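Local coordinates for Lmo2470 protein (Listeria monocytogenes EGD-e, PDB 5HL3) that binds calcium ions and, as the internalin InlP, interacts with the host protein afadin and facilitates crossing of the basement membrane, at residues Val77-Phe82 with Thr87-Ile92; Gly137-Phe142 with Met156-Asp161; Thr217-Arg222 with Val231-Leu236. One frame throughout, in Å; residues are numbered along the deposited sequence. Where two conformers were deposited one is given.

Contact 1. Residues Val77-Phe82 with Thr87-Ile92. With CA (calcium ion), chain D.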
loop_
_atom_site.group_PDB
_atom_site.type_symbol
_atom_site.label_atom_id
_atom_site.label_comp_id
_atom_site.label_asym_id
_atom_site.label_seq_id
_atom_site.Cartn_x
_atom_site.Cartn_y
_atom_site.Cartn_z
ATOM N N VAL A 77 -5.848 17.872 13.265
ATOM C CA VAL A 77 -5.601 18.848 12.203
ATOM C C VAL A 77 -5.946 18.139 10.897
ATOM O O VAL A 77 -5.399 17.086 10.613
ATOM C CB VAL A 77 -4.167 19.402 12.173
ATOM C CG1 VAL A 77 -3.894 20.164 10.876
ATOM C CG2 VAL A 77 -3.950 20.340 13.359
ATOM N N SER A 78 -6.871 18.711 10.137
ATOM C CA SER A 78 -7.266 18.156 8.856
ATOM C C SER A 78 -7.105 19.217 7.787
ATOM O O SER A 78 -7.648 20.304 7.887
ATOM C CB SER A 78 -8.695 17.627 8.918
ATOM O OG SER A 78 -8.770 16.487 9.756
ATOM N N ILE A 79 -6.330 18.894 6.771
ATOM C CA ILE A 79 -6.069 19.797 5.633
ATOM C C ILE A 79 -6.816 19.179 4.454
ATOM O O ILE A 79 -6.327 18.239 3.798
ATOM C CB ILE A 79 -4.560 19.981 5.407
ATOM C CG1 ILE A 79 -3.947 20.579 6.688
ATOM C CG2 ILE A 79 -4.322 20.930 4.231
ATOM C CD1 ILE A 79 -2.521 20.329 6.922
HETATM N N MSE A 80 -8.015 19.691 4.203
HETATM C CA MSE A 80 -8.909 19.105 3.214
HETATM C C MSE A 80 -8.668 19.563 1.814
HETATM O O MSE A 80 -9.007 18.852 0.886
HETATM C CB MSE A 80 -10.354 19.452 3.591
HETATM C CG MSE A 80 -10.713 18.882 4.969
HETATM SE SE MSE A 80 -10.652 16.911 5.071
HETATM C CE MSE A 80 -12.205 16.655 3.921
ATOM N N GLU A 81 -8.156 20.763 1.647
ATOM C CA GLU A 81 -7.796 21.296 0.339
ATOM C C GLU A 81 -6.582 22.147 0.557
ATOM O O GLU A 81 -6.485 22.838 1.578
ATOM C CB GLU A 81 -8.910 22.200 -0.242
ATOM C CG GLU A 81 -10.285 21.578 -0.395
ATOM C CD GLU A 81 -11.325 22.638 -0.706
ATOM O OE1 GLU A 81 -11.135 23.409 -1.674
ATOM O OE2 GLU A 81 -12.319 22.774 0.020
ATOM N N PHE A 82 -5.625 22.094 -0.366
ATOM C CA PHE A 82 -4.400 22.862 -0.244
ATOM C C PHE A 82 -3.751 23.049 -1.593
ATOM O O PHE A 82 -3.922 22.226 -2.513
ATOM C CB PHE A 82 -3.437 22.200 0.783
ATOM C CG PHE A 82 -3.032 20.784 0.436
ATOM C CD1 PHE A 82 -3.875 19.718 0.698
ATOM C CD2 PHE A 82 -1.778 20.532 -0.102
ATOM C CE1 PHE A 82 -3.503 18.423 0.397
ATOM C CE2 PHE A 82 -1.383 19.232 -0.381
ATOM C CZ PHE A 82 -2.262 18.180 -0.159
ATOM N N THR A 87 3.578 22.598 1.361
ATOM C CA THR A 87 4.209 21.295 1.202
ATOM C C THR A 87 4.539 20.629 2.540
ATOM O O THR A 87 5.087 19.540 2.554
ATOM C CB THR A 87 5.482 21.370 0.342
ATOM O OG1 THR A 87 6.464 22.197 0.991
ATOM C CG2 THR A 87 5.197 21.959 -1.037
ATOM N N GLU A 88 4.210 21.266 3.649
ATOM C CA GLU A 88 4.523 20.713 4.956
ATOM C C GLU A 88 3.666 21.337 6.032
ATOM O O GLU A 88 3.466 22.576 6.030
ATOM C CB GLU A 88 5.991 20.984 5.251
ATOM C CG GLU A 88 6.501 20.542 6.587
ATOM C CD GLU A 88 7.985 20.719 6.648
ATOM O OE1 GLU A 88 8.406 21.710 7.269
ATOM O OE2 GLU A 88 8.681 19.939 5.988
ATOM N N PHE A 89 3.120 20.524 6.944
ATOM C CA PHE A 89 2.495 21.086 8.140
ATOM C C PHE A 89 3.628 21.324 9.136
ATOM O O PHE A 89 4.387 20.417 9.413
ATOM C CB PHE A 89 1.405 20.172 8.722
ATOM C CG PHE A 89 0.650 20.829 9.821
ATOM C CD1 PHE A 89 -0.295 21.804 9.538
ATOM C CD2 PHE A 89 0.936 20.561 11.141
ATOM C CE1 PHE A 89 -0.954 22.477 10.559
ATOM C CE2 PHE A 89 0.281 21.228 12.155
ATOM C CZ PHE A 89 -0.657 22.187 11.856
ATOM N N PRO A 90 3.768 22.546 9.650
ATOM C CA PRO A 90 4.934 22.846 10.475
ATOM C C PRO A 90 4.939 22.180 11.850
ATOM O O PRO A 90 3.886 21.810 12.365
ATOM C CB PRO A 90 4.879 24.362 10.596
ATOM C CG PRO A 90 3.414 24.648 10.605
ATOM C CD PRO A 90 2.854 23.697 9.564
ATOM N N ASP A 91 6.136 22.036 12.409
ATOM C CA ASP A 91 6.356 21.480 13.748
ATOM C C ASP A 91 6.375 22.670 14.717
ATOM O O ASP A 91 7.426 23.211 15.025
ATOM C CB ASP A 91 7.702 20.720 13.731
ATOM C CG ASP A 91 7.940 19.878 14.953
ATOM O OD1 ASP A 91 7.034 19.698 15.794
ATOM O OD2 ASP A 91 9.059 19.356 15.085
ATOM N N ILE A 92 5.199 23.126 15.140
ATOM C CA ILE A 92 5.070 24.304 16.005
ATOM C C ILE A 92 4.784 23.866 17.431
ATOM O O ILE A 92 4.411 22.700 17.659
ATOM C CB ILE A 92 3.992 25.288 15.490
ATOM C CG1 ILE A 92 2.612 24.606 15.389
ATOM C CG2 ILE A 92 4.395 25.839 14.114
ATOM C CD1 ILE A 92 1.475 25.549 15.125
HETATM CA CA CA D . -13.427 24.596 -1.239
HETATM O O HOH W 1 -11.886 25.993 -0.081
HETATM O O HOH W 2 -14.784 24.252 0.825
#
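V77 and I79, two inward residues of one strand, close on the phenyl ring of F89, which lies on the far side of the same leucine-rich-repeat turn. The tight part is small and wholly apolar. V77 approaches F89 head-on and sets CG1 over one face of the ring, a CH-pi contact of 4.1 Å from CG1 to the ring centroid, 25° off the ring normal. On the opposite face F89 carries its own successor, P90, whose CD stands 3.6 Å above the ring plane. I79 arrives obliquely, with CD1 3.7 Å from CD1 of F89. Branched aliphatic side chains suit a strand facing the core, and a flat ring offers its face to a methyl group. F89 reaches inward because CG lies anti to the backbone N (chi1 -172°).

The other side of segment 77-82 is more open, with S78 partly exposed and M80 exposed. Beyond the strand E81 grips a calcium ion with both carboxylate oxygens, OE1 at 2.6 Å and OE2 at 2.5 Å, while two waters add ligands.

Strand 76-79 runs between strands 50-53 and 100-103 of the parallel sheet, and M63 of helix 60-63 packs against both F89 and P90.

Contact 2. Residues Gly137-Phe142 with Met156-Asp161. With CA (calcium ion), chain E.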
loop_
_atom_site.group_PDB
_atom_site.type_symbol
_atom_site.label_atom_id
_atom_site.label_comp_id
_atom_site.label_asym_id
_atom_site.label_seq_id
_atom_site.Cartn_x
_atom_site.Cartn_y
_atom_site.Cartn_z
ATOM N N GLY A 137 11.470 13.782 -0.411
ATOM C CA GLY A 137 12.494 13.169 0.435
ATOM C C GLY A 137 12.094 11.807 0.966
ATOM O O GLY A 137 11.468 11.016 0.273
ATOM N N SER A 138 12.536 11.506 2.178
ATOM C CA SER A 138 12.332 10.190 2.805
ATOM C C SER A 138 11.396 10.265 3.990
ATOM O O SER A 138 11.117 11.338 4.526
ATOM C CB SER A 138 13.676 9.631 3.288
ATOM O OG SER A 138 14.554 9.411 2.211
ATOM N N ILE A 139 10.866 9.123 4.375
ATOM C CA ILE A 139 10.123 9.015 5.622
ATOM C C ILE A 139 11.180 9.010 6.729
ATOM O O ILE A 139 12.089 8.174 6.698
ATOM C CB ILE A 139 9.321 7.687 5.730
ATOM C CG1 ILE A 139 8.355 7.536 4.540
ATOM C CG2 ILE A 139 8.553 7.601 7.073
ATOM C CD1 ILE A 139 7.722 6.161 4.458
ATOM N N PRO A 140 11.087 9.927 7.710
ATOM C CA PRO A 140 12.096 9.920 8.792
ATOM C C PRO A 140 12.002 8.696 9.689
ATOM O O PRO A 140 10.913 8.100 9.842
ATOM C CB PRO A 140 11.763 11.178 9.616
ATOM C CG PRO A 140 10.471 11.642 9.172
ATOM C CD PRO A 140 10.093 11.009 7.874
ATOM N N ASP A 141 13.139 8.316 10.297
ATOM C CA ASP A 141 13.127 7.310 11.352
ATOM C C ASP A 141 12.709 8.110 12.615
ATOM O O ASP A 141 13.536 8.593 13.359
ATOM C CB ASP A 141 14.498 6.656 11.487
ATOM C CG ASP A 141 14.511 5.496 12.460
ATOM O OD1 ASP A 141 13.435 4.999 12.846
ATOM O OD2 ASP A 141 15.636 5.094 12.857
ATOM N N PHE A 142 11.400 8.227 12.798
ATOM C CA PHE A 142 10.825 9.133 13.799
ATOM C C PHE A 142 11.450 8.981 15.163
ATOM O O PHE A 142 11.575 7.866 15.662
ATOM C CB PHE A 142 9.330 8.884 13.978
ATOM C CG PHE A 142 8.556 8.827 12.689
ATOM C CD1 PHE A 142 8.265 9.987 11.957
ATOM C CD2 PHE A 142 8.093 7.597 12.210
ATOM C CE1 PHE A 142 7.558 9.888 10.777
ATOM C CE2 PHE A 142 7.362 7.506 11.059
ATOM C CZ PHE A 142 7.101 8.649 10.351
HETATM N N MSE A 156 2.363 7.611 -2.893
HETATM C CA MSE A 156 3.235 8.747 -2.618
HETATM C C MSE A 156 4.562 8.668 -3.322
HETATM O O MSE A 156 5.455 9.446 -3.020
HETATM C CB MSE A 156 3.505 8.882 -1.098
HETATM C CG MSE A 156 2.216 9.059 -0.276
HETATM SE SE MSE A 156 2.596 9.521 1.585
HETATM C CE MSE A 156 3.028 11.395 1.295
ATOM N N LEU A 157 4.688 7.761 -4.304
ATOM C CA LEU A 157 5.964 7.504 -5.003
ATOM C C LEU A 157 7.131 7.187 -4.041
ATOM O O LEU A 157 8.254 7.680 -4.213
ATOM C CB LEU A 157 6.275 8.621 -5.983
ATOM C CG LEU A 157 5.302 8.670 -7.171
ATOM C CD1 LEU A 157 5.572 9.935 -7.944
ATOM C CD2 LEU A 157 5.425 7.470 -8.068
ATOM N N ILE A 158 6.850 6.343 -3.047
ATOM C CA ILE A 158 7.868 5.949 -2.102
ATOM C C ILE A 158 8.662 4.768 -2.670
ATOM O O ILE A 158 8.078 3.776 -3.101
ATOM C CB ILE A 158 7.238 5.579 -0.754
ATOM C CG1 ILE A 158 6.614 6.844 -0.154
ATOM C CG2 ILE A 158 8.305 5.021 0.206
ATOM C CD1 ILE A 158 5.691 6.605 1.016
ATOM N N THR A 159 9.990 4.908 -2.676
ATOM C CA THR A 159 10.920 3.832 -3.067
ATOM C C THR A 159 11.573 3.267 -1.805
ATOM O O THR A 159 11.513 3.872 -0.717
ATOM C CB THR A 159 11.947 4.301 -4.114
ATOM O OG1 THR A 159 12.498 5.561 -3.706
ATOM C CG2 THR A 159 11.254 4.466 -5.472
ATOM N N SER A 160 12.214 2.109 -1.927
ATOM C CA SER A 160 12.743 1.414 -0.747
ATOM C C SER A 160 13.863 2.176 -0.013
ATOM O O SER A 160 14.007 2.047 1.203
ATOM C CB SER A 160 13.158 -0.008 -1.118
ATOM O OG SER A 160 12.026 -0.731 -1.561
ATOM N N ASP A 161 14.591 3.023 -0.733
ATOM C CA ASP A 161 15.624 3.844 -0.108
ATOM C C ASP A 161 15.040 4.954 0.798
ATOM O O ASP A 161 15.768 5.594 1.539
ATOM C CB ASP A 161 16.528 4.481 -1.183
ATOM C CG ASP A 161 15.748 5.407 -2.129
ATOM O OD1 ASP A 161 14.760 4.950 -2.690
ATOM O OD2 ASP A 161 16.082 6.604 -2.312
HETATM CA CA CA E . 10.065 9.193 -3.714
HETATM O O HOH W 3 10.579 11.100 -2.307
HETATM O O HOH W 4 16.686 7.971 2.616
HETATM O O HOH W 5 8.050 10.366 -3.521
HETATM O O HOH W 6 11.277 7.724 -5.155
HETATM O O HOH W 7 10.647 10.735 -5.320
#
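I139 and I158, both buried, touch through their CD1 methyls, 4.0 Å apart, with the side chains crossing at about a right angle. Isoleucine suits both places, since its CG1-CD1 arm carries a methyl into the buried region between successive loops.

Water carries the polar contact. S138 OG stands 4.1 Å from D161 O, too far for a direct bond, and one water spans the gap, bonded to S138 OG at 2.6 Å and donating to D161 O at 2.8 Å. Small polar S138 is well placed for such a bridge at an exposed edge.

Metal coordination adds a third link. The calcium ion takes L157 O at 2.4 Å and four waters, with E162 helping to complete the shell. One of these waters donates to G137 O, so the ion also ties the first loop to the second; another donates to T159 OG1. T159 OG1 in turn gives its proton to D161 OD1 at 2.6 Å, on the syn side of the carboxylate. Glycine fits G137, whose phi is positive (79°).

Strand 134-135 lies beside this site, with L135 touching both M156 and I158, and the backbone of I139 bonds to E162. On the other flank, N180 OD1 accepts from the backbone N of M156 and of I158, joining the loop to the next repeat.

Contact 3. Residues Thr217-Arg222 with Val231-Leu236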
loop_
_atom_site.group_PDB
_atom_site.type_symbol
_atom_site.label_atom_id
_atom_site.label_comp_id
_atom_site.label_asym_id
_atom_site.label_seq_id
_atom_site.Cartn_x
_atom_site.Cartn_y
_atom_site.Cartn_z
ATOM N N THR A 217 -1.723 -9.915 11.313
ATOM C CA THR A 217 -2.877 -10.725 10.890
ATOM C C THR A 217 -3.164 -10.588 9.403
ATOM O O THR A 217 -3.652 -11.525 8.795
ATOM C CB THR A 217 -4.172 -10.374 11.681
ATOM O OG1 THR A 217 -4.569 -9.024 11.441
ATOM C CG2 THR A 217 -3.969 -10.645 13.174
ATOM N N ASP A 218 -2.895 -9.420 8.834
ATOM C CA ASP A 218 -3.258 -9.139 7.437
ATOM C C ASP A 218 -2.068 -8.581 6.680
ATOM O O ASP A 218 -1.555 -7.517 7.040
ATOM C CB ASP A 218 -4.416 -8.135 7.391
ATOM C CG ASP A 218 -5.679 -8.679 7.976
ATOM O OD1 ASP A 218 -5.757 -8.920 9.188
ATOM O OD2 ASP A 218 -6.644 -8.872 7.225
ATOM N N LEU A 219 -1.643 -9.293 5.646
ATOM C CA LEU A 219 -0.500 -8.912 4.818
ATOM C C LEU A 219 -1.006 -8.902 3.384
ATOM O O LEU A 219 -1.309 -9.962 2.830
ATOM C CB LEU A 219 0.666 -9.882 5.021
ATOM C CG LEU A 219 1.925 -9.661 4.191
ATOM C CD1 LEU A 219 2.436 -8.242 4.330
ATOM C CD2 LEU A 219 2.996 -10.631 4.592
ATOM N N ASN A 220 -1.035 -7.732 2.762
ATOM C CA ASN A 220 -1.573 -7.610 1.401
ATOM C C ASN A 220 -0.431 -7.369 0.426
ATOM O O ASN A 220 0.197 -6.328 0.464
ATOM C CB ASN A 220 -2.605 -6.469 1.336
ATOM C CG ASN A 220 -3.329 -6.437 0.017
ATOM O OD1 ASN A 220 -2.904 -7.072 -0.947
ATOM N ND2 ASN A 220 -4.398 -5.692 -0.050
ATOM N N LEU A 221 -0.160 -8.366 -0.427
ATOM C CA LEU A 221 0.879 -8.288 -1.455
ATOM C C LEU A 221 0.307 -8.334 -2.856
ATOM O O LEU A 221 1.021 -8.637 -3.813
ATOM C CB LEU A 221 1.925 -9.404 -1.264
ATOM C CG LEU A 221 2.607 -9.518 0.101
ATOM C CD1 LEU A 221 3.570 -10.672 0.167
ATOM C CD2 LEU A 221 3.279 -8.263 0.545
ATOM N N ARG A 222 -0.981 -8.035 -3.000
ATOM C CA ARG A 222 -1.628 -8.089 -4.312
ATOM C C ARG A 222 -0.924 -7.156 -5.293
ATOM O O ARG A 222 -0.467 -6.079 -4.924
ATOM C CB ARG A 222 -3.097 -7.682 -4.165
ATOM C CG ARG A 222 -3.938 -7.693 -5.423
ATOM C CD ARG A 222 -5.410 -7.506 -5.045
ATOM N NE ARG A 222 -6.341 -7.854 -6.129
ATOM C CZ ARG A 222 -6.839 -6.972 -6.984
ATOM N NH1 ARG A 222 -6.468 -5.706 -6.884
ATOM N NH2 ARG A 222 -7.694 -7.343 -7.937
ATOM N N VAL A 231 9.274 -16.456 -0.321
ATOM C CA VAL A 231 9.612 -16.912 1.007
ATOM C C VAL A 231 8.448 -17.693 1.634
ATOM O O VAL A 231 7.282 -17.317 1.476
ATOM C CB VAL A 231 9.991 -15.692 1.889
ATOM C CG1 VAL A 231 8.858 -14.714 2.067
ATOM C CG2 VAL A 231 10.516 -16.132 3.222
ATOM N N ASN A 232 8.771 -18.768 2.326
ATOM C CA ASN A 232 7.773 -19.623 2.979
ATOM C C ASN A 232 7.795 -19.285 4.462
ATOM O O ASN A 232 8.567 -19.860 5.216
ATOM C CB ASN A 232 8.067 -21.089 2.678
ATOM C CG ASN A 232 6.896 -22.029 2.984
ATOM O OD1 ASN A 232 5.841 -21.607 3.421
ATOM N ND2 ASN A 232 7.114 -23.336 2.763
ATOM N N TYR A 233 6.973 -18.309 4.851
ATOM C CA TYR A 233 7.024 -17.718 6.187
ATOM C C TYR A 233 7.055 -18.729 7.296
ATOM O O TYR A 233 6.234 -19.649 7.349
ATOM C CB TYR A 233 5.847 -16.767 6.420
ATOM C CG TYR A 233 5.807 -15.590 5.498
ATOM C CD1 TYR A 233 6.780 -14.612 5.548
ATOM C CD2 TYR A 233 4.792 -15.441 4.559
ATOM C CE1 TYR A 233 6.732 -13.524 4.715
ATOM C CE2 TYR A 233 4.744 -14.363 3.706
ATOM C CZ TYR A 233 5.723 -13.410 3.772
ATOM O OH TYR A 233 5.695 -12.338 2.926
ATOM N N THR A 234 8.000 -18.556 8.226
ATOM C CA THR A 234 8.154 -19.466 9.348
ATOM C C THR A 234 7.701 -18.910 10.705
ATOM O O THR A 234 7.555 -19.700 11.647
ATOM C CB THR A 234 9.632 -19.914 9.506
ATOM O OG1 THR A 234 10.470 -18.770 9.696
ATOM C CG2 THR A 234 10.114 -20.684 8.299
ATOM N N ASN A 235 7.482 -17.601 10.810
ATOM C CA ASN A 235 7.145 -16.971 12.087
ATOM C C ASN A 235 6.091 -15.884 11.994
ATOM O O ASN A 235 6.267 -14.784 12.507
ATOM C CB ASN A 235 8.406 -16.409 12.749
ATOM C CG ASN A 235 9.335 -17.499 13.261
ATOM O OD1 ASN A 235 9.046 -18.189 14.237
ATOM N ND2 ASN A 235 10.470 -17.635 12.625
ATOM N N LEU A 236 4.967 -16.201 11.366
ATOM C CA LEU A 236 3.812 -15.281 11.352
ATOM C C LEU A 236 2.627 -16.004 12.016
ATOM O O LEU A 236 1.643 -16.319 11.353
ATOM C CB LEU A 236 3.453 -14.839 9.941
ATOM C CG LEU A 236 4.482 -13.963 9.215
ATOM C CD1 LEU A 236 3.956 -13.580 7.843
ATOM C CD2 LEU A 236 4.812 -12.683 9.976
#
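L219 turns CG anti to its own backbone nitrogen (chi1 178°), while Y233 folds CG back beside its nitrogen (chi1 -62°); these two torsions send the leucine tip and the phenol end towards each other across the interior of a leucine-rich-repeat solenoid. L219 and L221 occupy two of the consensus leucine positions of the repeat, on and just after the short strand 218-220, and Y233 and L236 come from the loop that returns along the far side of the same coil.

The side chains of L219 and Y233 cross obliquely. CD2 of L219 lies 3.6 Å from OH of Y233 and 4.0 Å from its CZ, so the leucine methyl meets the phenol end of the ring. L221 comes from the opposite direction and brings CD1 to 3.9 Å from the same OH. L236 packs on the ring itself: its CD1 sits over one face, nearer the ring's margin than its centre, and also reaches CD2 of L219 at 4.5 Å. Leucine fills such an interior well, and tyrosine carries a rigid ring and a hydroxyl well into it. That hydroxyl, although set among methyl groups, has a polar partner in T207 OG1 of the preceding coil, which helps explain how a buried oxygen is tolerated here.

L219 also packs against L197 of strand 196-198 and L242 of strand 241-243, its counterparts in adjacent coils. L221 leads out of the strand, and its carbonyl is held by the side-chain amides of N224 and N247; N224 is the consensus asparagine of the motif. The polar side chain between the two leucines closes the strand end with an Asx turn: N220 OD1 accepts from the backbone N of R222 at 3.0 Å, with an N-H...O angle of 166°.

Contacts 1 and 3 are core contacts of one design: inward residues on or just after a strand of the same parallel sheet meet an aromatic ring from the returning side of their own coil. They lie on opposite sides of the chain's centre, 34 Å apart between centres. They differ chiefly at the ring, a phenylalanine clasped by hydrocarbon in one and a tyrosine with a hydroxyl partner in the other. Contact 2 pairs loops from successive coils and is partly exposed, and water and calcium do much of its joining. In contact 1 the calcium ion is bound by E81 of one segment and takes no part in the packing between the two; contact 3 lies away from the metal sites.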